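Local coordinates for TqaA (Penicillium aethiopicum, PDB 5DLK), which probably closes nonribosomal peptides into macrocycles with its terminal condensation-like (CT) domain, the C-terminal piece of a large fungal peptide synthetase, here in a mutant form, at residues A414-L419 against Q436-S441; T291-S296 against V335-D340; A195-T200 against L399-S404. All blocks are in the same frame, centred on the assembly; numbering follows the deposited sequence.

Interaction 1: A414-L419 against Q436-S441; sequences ARFDPL and QVCANS. With EDO (1,2-ethanediol), chain E; EDO (1,2-ethanediol), chain F.
Cys438 makes the main side-chain contact, with Pro418 and Phe416. Its CB is directed toward the other segment, and SG, anti to the backbone N (chi1 -175°), reaches it. There SG meets Pro418 CG at 3.5 Å. The same SG lies beside the Phe416 ring, 5.0 Å from its centroid and 78° off the ring normal. This is a sulfur-aromatic contact at the ring edge, along CD2 and CE2. Trp423 of the neighbouring strand meets the Phe416 ring edge-to-face. At Ala439 the backbone does the touching, with CA 4.1 Å from Pro418 CG. The contact lies between the two halves of the condensation fold. Residues 414-419 leave strand 407-415, which edges the five-stranded sheet of one half, and reach strand 433-440 in the six-stranded sheet of the other. This is consistent with the crossover called the latch in this family. Asn440 is joined to the crossing chain by two waters. Its ND2 donates to the first at 3.0 Å, and that water donates to Pro418 O at 2.8 Å. Its backbone N donates to the second at 2.8 Å, which in turn donates to Leu419 O at 2.7 Å. Asn440 OD1 accepts from Arg442 N.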
loop_
_atom_site.group_PDB
_atom_site.type_symbol
_atom_site.label_atom_id
_atom_site.label_comp_id
_atom_site.label_asym_id
_atom_site.label_seq_id
_atom_site.Cartn_x
_atom_site.Cartn_y
_atom_site.Cartn_z
ATOM N N ALA A 414 -5.853 -12.379 -2.367
ATOM C CA ALA A 414 -4.660 -11.533 -2.248
ATOM C C ALA A 414 -3.360 -12.344 -2.126
ATOM O O ALA A 414 -3.319 -13.397 -1.482
ATOM C CB ALA A 414 -4.815 -10.590 -1.055
ATOM N N ARG A 415 -2.311 -11.844 -2.775
ATOM C CA ARG A 415 -0.960 -12.382 -2.675
ATOM C C ARG A 415 -0.063 -11.277 -2.110
ATOM O O ARG A 415 -0.240 -10.103 -2.452
ATOM C CB ARG A 415 -0.411 -12.818 -4.035
ATOM C CG ARG A 415 -1.314 -13.784 -4.818
ATOM C CD ARG A 415 -1.675 -14.988 -3.982
ATOM N NE ARG A 415 -0.526 -15.827 -3.671
ATOM C CZ ARG A 415 -0.612 -16.939 -2.947
ATOM N NH1 ARG A 415 -1.791 -17.336 -2.494
ATOM N NH2 ARG A 415 0.471 -17.656 -2.678
ATOM N N PHE A 416 0.890 -11.674 -1.274
ATOM C CA PHE A 416 1.883 -10.746 -0.709
ATOM C C PHE A 416 2.971 -11.576 -0.065
ATOM O O PHE A 416 2.697 -12.349 0.843
ATOM C CB PHE A 416 1.255 -9.802 0.319
ATOM C CG PHE A 416 2.260 -8.898 1.003
ATOM C CD1 PHE A 416 2.906 -7.907 0.290
ATOM C CD2 PHE A 416 2.563 -9.064 2.355
ATOM C CE1 PHE A 416 3.844 -7.053 0.911
ATOM C CE2 PHE A 416 3.492 -8.214 2.988
ATOM C CZ PHE A 416 4.130 -7.216 2.262
ATOM N N ASP A 417 4.208 -11.414 -0.519
ATOM C CA ASP A 417 5.306 -12.231 -0.005
ATOM C C ASP A 417 6.522 -11.386 0.347
ATOM O O ASP A 417 7.286 -11.009 -0.531
ATOM C CB ASP A 417 5.686 -13.299 -1.027
ATOM C CG ASP A 417 4.570 -14.292 -1.248
ATOM O OD1 ASP A 417 4.330 -15.106 -0.342
ATOM O OD2 ASP A 417 3.942 -14.223 -2.312
ATOM N N PRO A 418 6.697 -11.092 1.643
ATOM C CA PRO A 418 7.832 -10.289 2.118
ATOM C C PRO A 418 9.179 -10.857 1.687
ATOM O O PRO A 418 9.296 -12.057 1.432
ATOM C CB PRO A 418 7.706 -10.359 3.655
ATOM C CG PRO A 418 6.279 -10.652 3.918
ATOM C CD PRO A 418 5.802 -11.505 2.736
ATOM N N LEU A 419 10.194 -10.001 1.644
ATOM C CA LEU A 419 11.547 -10.454 1.384
ATOM C C LEU A 419 12.263 -10.708 2.726
ATOM O O LEU A 419 11.926 -11.663 3.426
ATOM C CB LEU A 419 12.276 -9.439 0.507
ATOM C CG LEU A 419 11.499 -9.140 -0.790
ATOM C CD1 LEU A 419 12.243 -8.155 -1.700
ATOM C CD2 LEU A 419 11.176 -10.449 -1.524
ATOM N N GLN A 436 -0.981 -7.889 13.525
ATOM C CA GLN A 436 -0.655 -8.897 12.533
ATOM C C GLN A 436 0.832 -8.840 12.234
ATOM O O GLN A 436 1.365 -7.770 11.947
ATOM C CB GLN A 436 -1.450 -8.659 11.250
ATOM C CG GLN A 436 -2.936 -8.377 11.495
ATOM C CD GLN A 436 -3.663 -7.950 10.235
ATOM O OE1 GLN A 436 -3.046 -7.488 9.277
ATOM N NE2 GLN A 436 -4.985 -8.113 10.226
ATOM N N VAL A 437 1.504 -9.977 12.295
ATOM C CA VAL A 437 2.901 -10.039 11.892
ATOM C C VAL A 437 2.989 -10.812 10.585
ATOM O O VAL A 437 2.383 -11.894 10.452
ATOM C CB VAL A 437 3.775 -10.719 12.969
ATOM C CG1 VAL A 437 5.199 -10.908 12.451
ATOM C CG2 VAL A 437 3.740 -9.917 14.282
ATOM N N CYS A 438 3.728 -10.260 9.623
ATOM C CA CYS A 438 3.920 -10.932 8.338
ATOM C C CYS A 438 5.401 -10.960 7.986
ATOM O O CYS A 438 6.053 -9.909 7.858
ATOM C CB CYS A 438 3.135 -10.230 7.227
ATOM S SG CYS A 438 3.226 -11.128 5.640
ATOM N N ALA A 439 5.936 -12.162 7.832
ATOM C CA ALA A 439 7.345 -12.318 7.515
ATOM C C ALA A 439 7.594 -13.710 6.980
ATOM O O ALA A 439 6.876 -14.652 7.313
ATOM C CB ALA A 439 8.225 -12.074 8.765
ATOM N N ASN A 440 8.636 -13.838 6.183
ATOM C CA ASN A 440 9.061 -15.161 5.737
ATOM C C ASN A 440 9.522 -16.022 6.917
ATOM O O ASN A 440 10.164 -15.525 7.837
ATOM C CB ASN A 440 10.167 -15.020 4.706
ATOM C CG ASN A 440 10.486 -16.336 4.040
ATOM O OD1 ASN A 440 11.229 -17.131 4.582
ATOM N ND2 ASN A 440 9.903 -16.574 2.880
ATOM N N SER A 441 9.216 -17.322 6.878
ATOM C CA SER A 441 9.477 -18.206 8.001
ATOM C C SER A 441 10.970 -18.362 8.261
ATOM O O SER A 441 11.374 -18.765 9.353
ATOM C CB SER A 441 8.847 -19.586 7.753
ATOM O OG SER A 441 9.328 -20.099 6.526
HETATM C C1 EDO E . 0.453 -14.557 1.597
HETATM O O1 EDO E . 0.343 -13.140 1.875
HETATM C C2 EDO E . 0.059 -14.923 0.155
HETATM O O2 EDO E . 1.021 -14.443 -0.810
HETATM C C1 EDO F . -4.723 -10.799 6.564
HETATM O O1 EDO F . -4.565 -9.444 7.016
HETATM C C2 EDO F . -4.251 -10.919 5.118
HETATM O O2 EDO F . -3.762 -12.248 4.884
HETATM O O HOH W 1 7.957 -14.404 2.004
HETATM O O HOH W 2 10.326 -11.686 5.657
#

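Interaction 2: T291-S296 against V335-D340; sequences TALFLS and VTFPED
The Phe337 ring lies against one side of helix 283-299. Over one face is Ser296 OG, 4.0 Å from Phe337 CZ in the conformer described. Leu293 N sits at the ring edge, near its plane, 4.0 Å from Phe337 CZ. Ala292 O approaches the same corner obliquely, at 3.7 Å from Phe337 CZ. The ring thus pushes its far end between residues one helical turn apart. Its CG is anti to the carbonyl carbon (chi1 -60°), which brings CZ up against the helix. Ser296 CB packs at 3.7 Å from Phe337 CE1. In this one of two conformers Ser296 OG donates back to Leu293 O at 2.7 Å, so the tie to its own helix may hold only part of the time. The Leu293 side chain crosses Phe337 at about a right angle, with CD1 4.2 Å from Phe337 CE2. The Ala292 methyl also touches the ring, CB to Phe337 CZ at 4.1 Å. Its closer partner is Val335, where CB and both methyls lie equally near, at 3.8 Å from Ala292 CB. Leu349 of helix 346-358 also touches both Val335 and Phe337. Apart from the polar atoms lining the ring, this is apolar packing of a helix against the end of strand 329-336 and the residues just after it. That strand edges the six-stranded mixed sheet, and the helix-on-sheet layering is that of the CoA-acyltransferase-like fold of condensation domains.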
loop_
_atom_site.group_PDB
_atom_site.type_symbol
_atom_site.label_atom_id
_atom_site.label_comp_id
_atom_site.label_asym_id
_atom_site.label_seq_id
_atom_site.Cartn_x
_atom_site.Cartn_y
_atom_site.Cartn_z
ATOM N N THR A 291 6.196 -0.562 19.899
ATOM C CA THR A 291 7.256 -1.168 19.106
ATOM C C THR A 291 8.628 -0.583 19.494
ATOM O O THR A 291 9.623 -1.320 19.589
ATOM C CB THR A 291 6.991 -0.969 17.607
ATOM O OG1 THR A 291 5.741 -1.598 17.277
ATOM C CG2 THR A 291 8.112 -1.597 16.770
ATOM N N ALA A 292 8.674 0.724 19.729
ATOM C CA ALA A 292 9.940 1.360 20.117
ATOM C C ALA A 292 10.443 0.858 21.457
ATOM O O ALA A 292 11.640 0.621 21.627
ATOM C CB ALA A 292 9.795 2.880 20.163
ATOM N N LEU A 293 9.533 0.684 22.406
ATOM C CA LEU A 293 9.936 0.190 23.717
ATOM C C LEU A 293 10.448 -1.245 23.609
ATOM O O LEU A 293 11.454 -1.608 24.247
ATOM C CB LEU A 293 8.781 0.264 24.721
ATOM C CG LEU A 293 9.209 -0.163 26.126
ATOM C CD1 LEU A 293 10.313 0.750 26.672
ATOM C CD2 LEU A 293 7.999 -0.162 27.038
ATOM N N PHE A 294 9.732 -2.059 22.836
ATOM C CA PHE A 294 10.128 -3.440 22.567
ATOM C C PHE A 294 11.553 -3.474 22.020
ATOM O O PHE A 294 12.413 -4.245 22.504
ATOM C CB PHE A 294 9.141 -4.099 21.583
ATOM C CG PHE A 294 9.551 -5.492 21.138
ATOM C CD1 PHE A 294 9.151 -6.601 21.857
ATOM C CD2 PHE A 294 10.308 -5.673 19.986
ATOM C CE1 PHE A 294 9.522 -7.895 21.435
ATOM C CE2 PHE A 294 10.681 -6.945 19.569
ATOM C CZ PHE A 294 10.288 -8.051 20.301
ATOM N N LEU A 295 11.818 -2.633 21.019
ATOM C CA LEU A 295 13.156 -2.605 20.441
ATOM C C LEU A 295 14.212 -2.063 21.414
ATOM O O LEU A 295 15.328 -2.566 21.461
ATOM C CB LEU A 295 13.175 -1.767 19.167
ATOM C CG LEU A 295 12.434 -2.382 17.966
ATOM C CD1 LEU A 295 12.374 -1.353 16.827
ATOM C CD2 LEU A 295 13.099 -3.653 17.500
ATOM N N SER A 296 13.872 -1.032 22.174
ATOM C CA SER A 296 14.836 -0.457 23.112
ATOM C C SER A 296 15.317 -1.540 24.079
ATOM O O SER A 296 16.501 -1.625 24.388
ATOM C CB SER A 296 14.238 0.728 23.874
ATOM O OG SER A 296 13.295 0.336 24.861
ATOM N N VAL A 335 12.998 7.038 17.483
ATOM C CA VAL A 335 12.494 7.269 18.834
ATOM C C VAL A 335 13.679 7.292 19.783
ATOM O O VAL A 335 14.443 6.324 19.875
ATOM C CB VAL A 335 11.464 6.194 19.250
ATOM C CG1 VAL A 335 10.982 6.416 20.691
ATOM C CG2 VAL A 335 10.304 6.190 18.266
ATOM N N THR A 336 13.818 8.401 20.502
ATOM C CA THR A 336 14.982 8.597 21.356
ATOM C C THR A 336 14.516 8.761 22.791
ATOM O O THR A 336 13.791 9.717 23.108
ATOM C CB THR A 336 15.791 9.822 20.957
ATOM O OG1 THR A 336 15.082 10.995 21.367
ATOM C CG2 THR A 336 16.004 9.864 19.457
ATOM N N PHE A 337 14.965 7.850 23.638
ATOM C CA PHE A 337 14.610 7.829 25.059
ATOM C C PHE A 337 15.626 8.607 25.871
ATOM O O PHE A 337 16.814 8.527 25.591
ATOM C CB PHE A 337 14.575 6.396 25.578
ATOM C CG PHE A 337 13.594 5.506 24.872
ATOM C CD1 PHE A 337 13.901 4.941 23.634
ATOM C CD2 PHE A 337 12.383 5.187 25.483
ATOM C CE1 PHE A 337 13.001 4.095 22.997
ATOM C CE2 PHE A 337 11.476 4.349 24.853
ATOM C CZ PHE A 337 11.789 3.796 23.603
ATOM N N PRO A 338 15.174 9.324 26.907
ATOM C CA PRO A 338 16.140 10.029 27.759
ATOM C C PRO A 338 16.847 9.078 28.731
ATOM O O PRO A 338 16.486 7.911 28.840
ATOM C CB PRO A 338 15.260 11.035 28.522
ATOM C CG PRO A 338 13.965 10.350 28.668
ATOM C CD PRO A 338 13.787 9.568 27.327
ATOM N N GLU A 339 17.841 9.584 29.463
ATOM C CA GLU A 339 18.458 8.786 30.523
ATOM C C GLU A 339 17.444 8.479 31.632
ATOM O O GLU A 339 16.432 9.178 31.755
ATOM C CB GLU A 339 19.684 9.514 31.094
ATOM C CG GLU A 339 20.831 9.698 30.095
ATOM C CD GLU A 339 21.402 8.364 29.569
ATOM O OE1 GLU A 339 21.688 7.451 30.385
ATOM O OE2 GLU A 339 21.559 8.226 28.333
ATOM N N ASP A 340 17.712 7.438 32.426
ATOM C CA ASP A 340 16.798 6.977 33.462
ATOM C C ASP A 340 16.421 8.118 34.424
ATOM O O ASP A 340 15.303 8.166 34.923
ATOM C CB ASP A 340 17.415 5.840 34.285
ATOM C CG ASP A 340 17.519 4.524 33.520
ATOM O OD1 ASP A 340 16.994 4.407 32.387
ATOM O OD2 ASP A 340 18.129 3.591 34.090
#

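Interaction 3: A195-T200 against L399-S404; sequences AIYNQT and LPLRGS
The C-terminal end of helix 186-197 meets an inverse gamma turn centred on Pro400, and Asn198 joins the two. The helix closes in a Schellman motif, with Gln199 at positive phi. The Asn198 carboxamide grips the loop backbone with both ends. Its ND2 donates to Pro400 O at 3.0 Å, nearly straight at 174° and with the acceptor in the amide plane. Its OD1 accepts from Arg402 N at 2.7 Å, more bent at 153°. Asn198 OD1 also lies 3.2 Å from Arg402 CB. Asn198 CG stands anti to its own carbonyl carbon (chi1 -68°), which turns the amide to the loop. An alanine here would lose both bonds and is likely to leave Pro400 O and Arg402 N without these mates. Tyr197 flanks the amide. Its CD2 is 3.8 Å from Leu401 CD2, the two side chains crossing at about a right angle. Arg402 O lies at the ring edge, in plane. A water accepts from Tyr197 OH at 2.7 Å and donates to Arg402 O at 2.6 Å, while Asn80 N also bonds this hydroxyl. The arrangement is a Schellman-closed helix end whose asparagine docks the loop between strands 386-390 and 407-415 of the condensation domain.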
loop_
_atom_site.group_PDB
_atom_site.type_symbol
_atom_site.label_atom_id
_atom_site.label_comp_id
_atom_site.label_asym_id
_atom_site.label_seq_id
_atom_site.Cartn_x
_atom_site.Cartn_y
_atom_site.Cartn_z
ATOM N N ALA A 195 -20.604 4.973 -9.205
ATOM C CA ALA A 195 -21.120 6.228 -9.740
ATOM C C ALA A 195 -21.237 6.193 -11.263
ATOM O O ALA A 195 -22.204 6.711 -11.827
ATOM C CB ALA A 195 -20.233 7.403 -9.300
ATOM N N ILE A 196 -20.264 5.575 -11.927
ATOM C CA ILE A 196 -20.285 5.493 -13.381
ATOM C C ILE A 196 -21.406 4.561 -13.832
ATOM O O ILE A 196 -22.158 4.886 -14.756
ATOM C CB ILE A 196 -18.946 5.009 -13.947
ATOM C CG1 ILE A 196 -17.873 6.082 -13.745
ATOM C CG2 ILE A 196 -19.082 4.657 -15.429
ATOM C CD1 ILE A 196 -16.467 5.597 -14.037
ATOM N N TYR A 197 -21.528 3.416 -13.164
ATOM C CA TYR A 197 -22.632 2.497 -13.424
ATOM C C TYR A 197 -23.986 3.165 -13.150
ATOM O O TYR A 197 -24.932 3.015 -13.929
ATOM C CB TYR A 197 -22.483 1.234 -12.573
ATOM C CG TYR A 197 -23.588 0.216 -12.771
ATOM C CD1 TYR A 197 -23.481 -0.768 -13.744
ATOM C CD2 TYR A 197 -24.729 0.238 -11.981
ATOM C CE1 TYR A 197 -24.485 -1.705 -13.927
ATOM C CE2 TYR A 197 -25.735 -0.691 -12.157
ATOM C CZ TYR A 197 -25.608 -1.662 -13.130
ATOM O OH TYR A 197 -26.608 -2.587 -13.310
ATOM N N ASN A 198 -24.073 3.898 -12.043
ATOM C CA ASN A 198 -25.314 4.576 -11.655
ATOM C C ASN A 198 -25.584 5.834 -12.470
ATOM O O ASN A 198 -26.579 6.528 -12.244
ATOM C CB ASN A 198 -25.284 4.951 -10.178
ATOM C CG ASN A 198 -25.317 3.756 -9.272
ATOM O OD1 ASN A 198 -25.724 2.667 -9.671
ATOM N ND2 ASN A 198 -24.891 3.952 -8.029
ATOM N N GLN A 199 -24.678 6.123 -13.399
ATOM C CA GLN A 199 -24.740 7.310 -14.243
ATOM C C GLN A 199 -24.820 8.598 -13.423
ATOM O O GLN A 199 -25.609 9.496 -13.711
ATOM C CB GLN A 199 -25.916 7.200 -15.210
ATOM C CG GLN A 199 -25.759 6.040 -16.178
ATOM C CD GLN A 199 -26.975 5.830 -17.052
ATOM O OE1 GLN A 199 -28.106 5.761 -16.562
ATOM N NE2 GLN A 199 -26.751 5.732 -18.358
ATOM N N THR A 200 -23.989 8.670 -12.390
ATOM C CA THR A 200 -23.758 9.913 -11.671
ATOM C C THR A 200 -22.479 10.557 -12.203
ATOM O O THR A 200 -21.425 9.920 -12.217
ATOM C CB THR A 200 -23.624 9.683 -10.159
ATOM O OG1 THR A 200 -24.734 8.907 -9.693
ATOM C CG2 THR A 200 -23.573 11.015 -9.415
ATOM N N LEU A 399 -20.062 -1.431 -2.971
ATOM C CA LEU A 399 -20.256 -1.072 -4.369
ATOM C C LEU A 399 -21.750 -0.886 -4.566
ATOM O O LEU A 399 -22.445 -1.816 -4.973
ATOM C CB LEU A 399 -19.711 -2.159 -5.300
ATOM C CG LEU A 399 -19.494 -1.819 -6.772
ATOM C CD1 LEU A 399 -18.228 -0.997 -6.935
ATOM C CD2 LEU A 399 -19.436 -3.080 -7.617
ATOM N N PRO A 400 -22.253 0.311 -4.235
ATOM C CA PRO A 400 -23.695 0.571 -4.178
ATOM C C PRO A 400 -24.345 0.715 -5.560
ATOM O O PRO A 400 -24.798 1.805 -5.923
ATOM C CB PRO A 400 -23.772 1.884 -3.389
ATOM C CG PRO A 400 -22.483 2.582 -3.708
ATOM C CD PRO A 400 -21.456 1.489 -3.845
ATOM N N LEU A 401 -24.394 -0.377 -6.319
ATOM C CA LEU A 401 -25.038 -0.362 -7.634
ATOM C C LEU A 401 -26.552 -0.153 -7.492
ATOM O O LEU A 401 -27.197 -0.791 -6.659
ATOM C CB LEU A 401 -24.749 -1.663 -8.395
ATOM C CG LEU A 401 -23.272 -2.033 -8.575
ATOM C CD1 LEU A 401 -23.106 -3.236 -9.506
ATOM C CD2 LEU A 401 -22.480 -0.833 -9.078
ATOM N N ARG A 402 -27.106 0.746 -8.303
ATOM C CA ARG A 402 -28.533 1.076 -8.249
ATOM C C ARG A 402 -29.381 -0.024 -8.897
ATOM O O ARG A 402 -29.021 -0.556 -9.944
ATOM C CB ARG A 402 -28.786 2.427 -8.934
ATOM C CG ARG A 402 -30.155 3.074 -8.687
ATOM C CD ARG A 402 -30.821 2.567 -7.407
ATOM N NE ARG A 402 -32.276 2.715 -7.444
ATOM C CZ ARG A 402 -33.116 2.133 -6.590
ATOM N NH1 ARG A 402 -32.658 1.344 -5.624
ATOM N NH2 ARG A 402 -34.423 2.331 -6.711
ATOM N N GLY A 403 -30.499 -0.357 -8.258
ATOM C CA GLY A 403 -31.435 -1.341 -8.773
ATOM C C GLY A 403 -32.437 -1.749 -7.706
ATOM O O GLY A 403 -32.108 -1.755 -6.523
ATOM N N SER A 404 -33.656 -2.095 -8.119
ATOM C CA SER A 404 -34.715 -2.462 -7.175
ATOM C C SER A 404 -34.345 -3.710 -6.383
ATOM O O SER A 404 -34.432 -3.731 -5.153
ATOM C CB SER A 404 -36.046 -2.680 -7.907
ATOM O OG SER A 404 -35.843 -3.308 -9.164
HETATM O O HOH W 3 -28.953 -1.897 -12.223
#

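All three contacts lie in one condensation domain and none touches another. Along the chain, residues 195-200 come first. Both segments of interaction 2 follow, then residues 399-404, which complete interaction 3. Interaction 1 comes last. Interactions 1 and 2 share the six-stranded sheet, and their centres are 26 Å apart. Interaction 3 sits at the far side of the chain's centre from interaction 2, 51 Å between centres, and 36 Å from interaction 1. The chain from 399-404 runs along strand 407-415 of the five-stranded sheet, whose last residues open 414-419. Interaction 3 thus holds a loop within the excursion from the six-stranded sheet, and interaction 1 lies where the chain returns to it, whereas interaction 2 packs within one half.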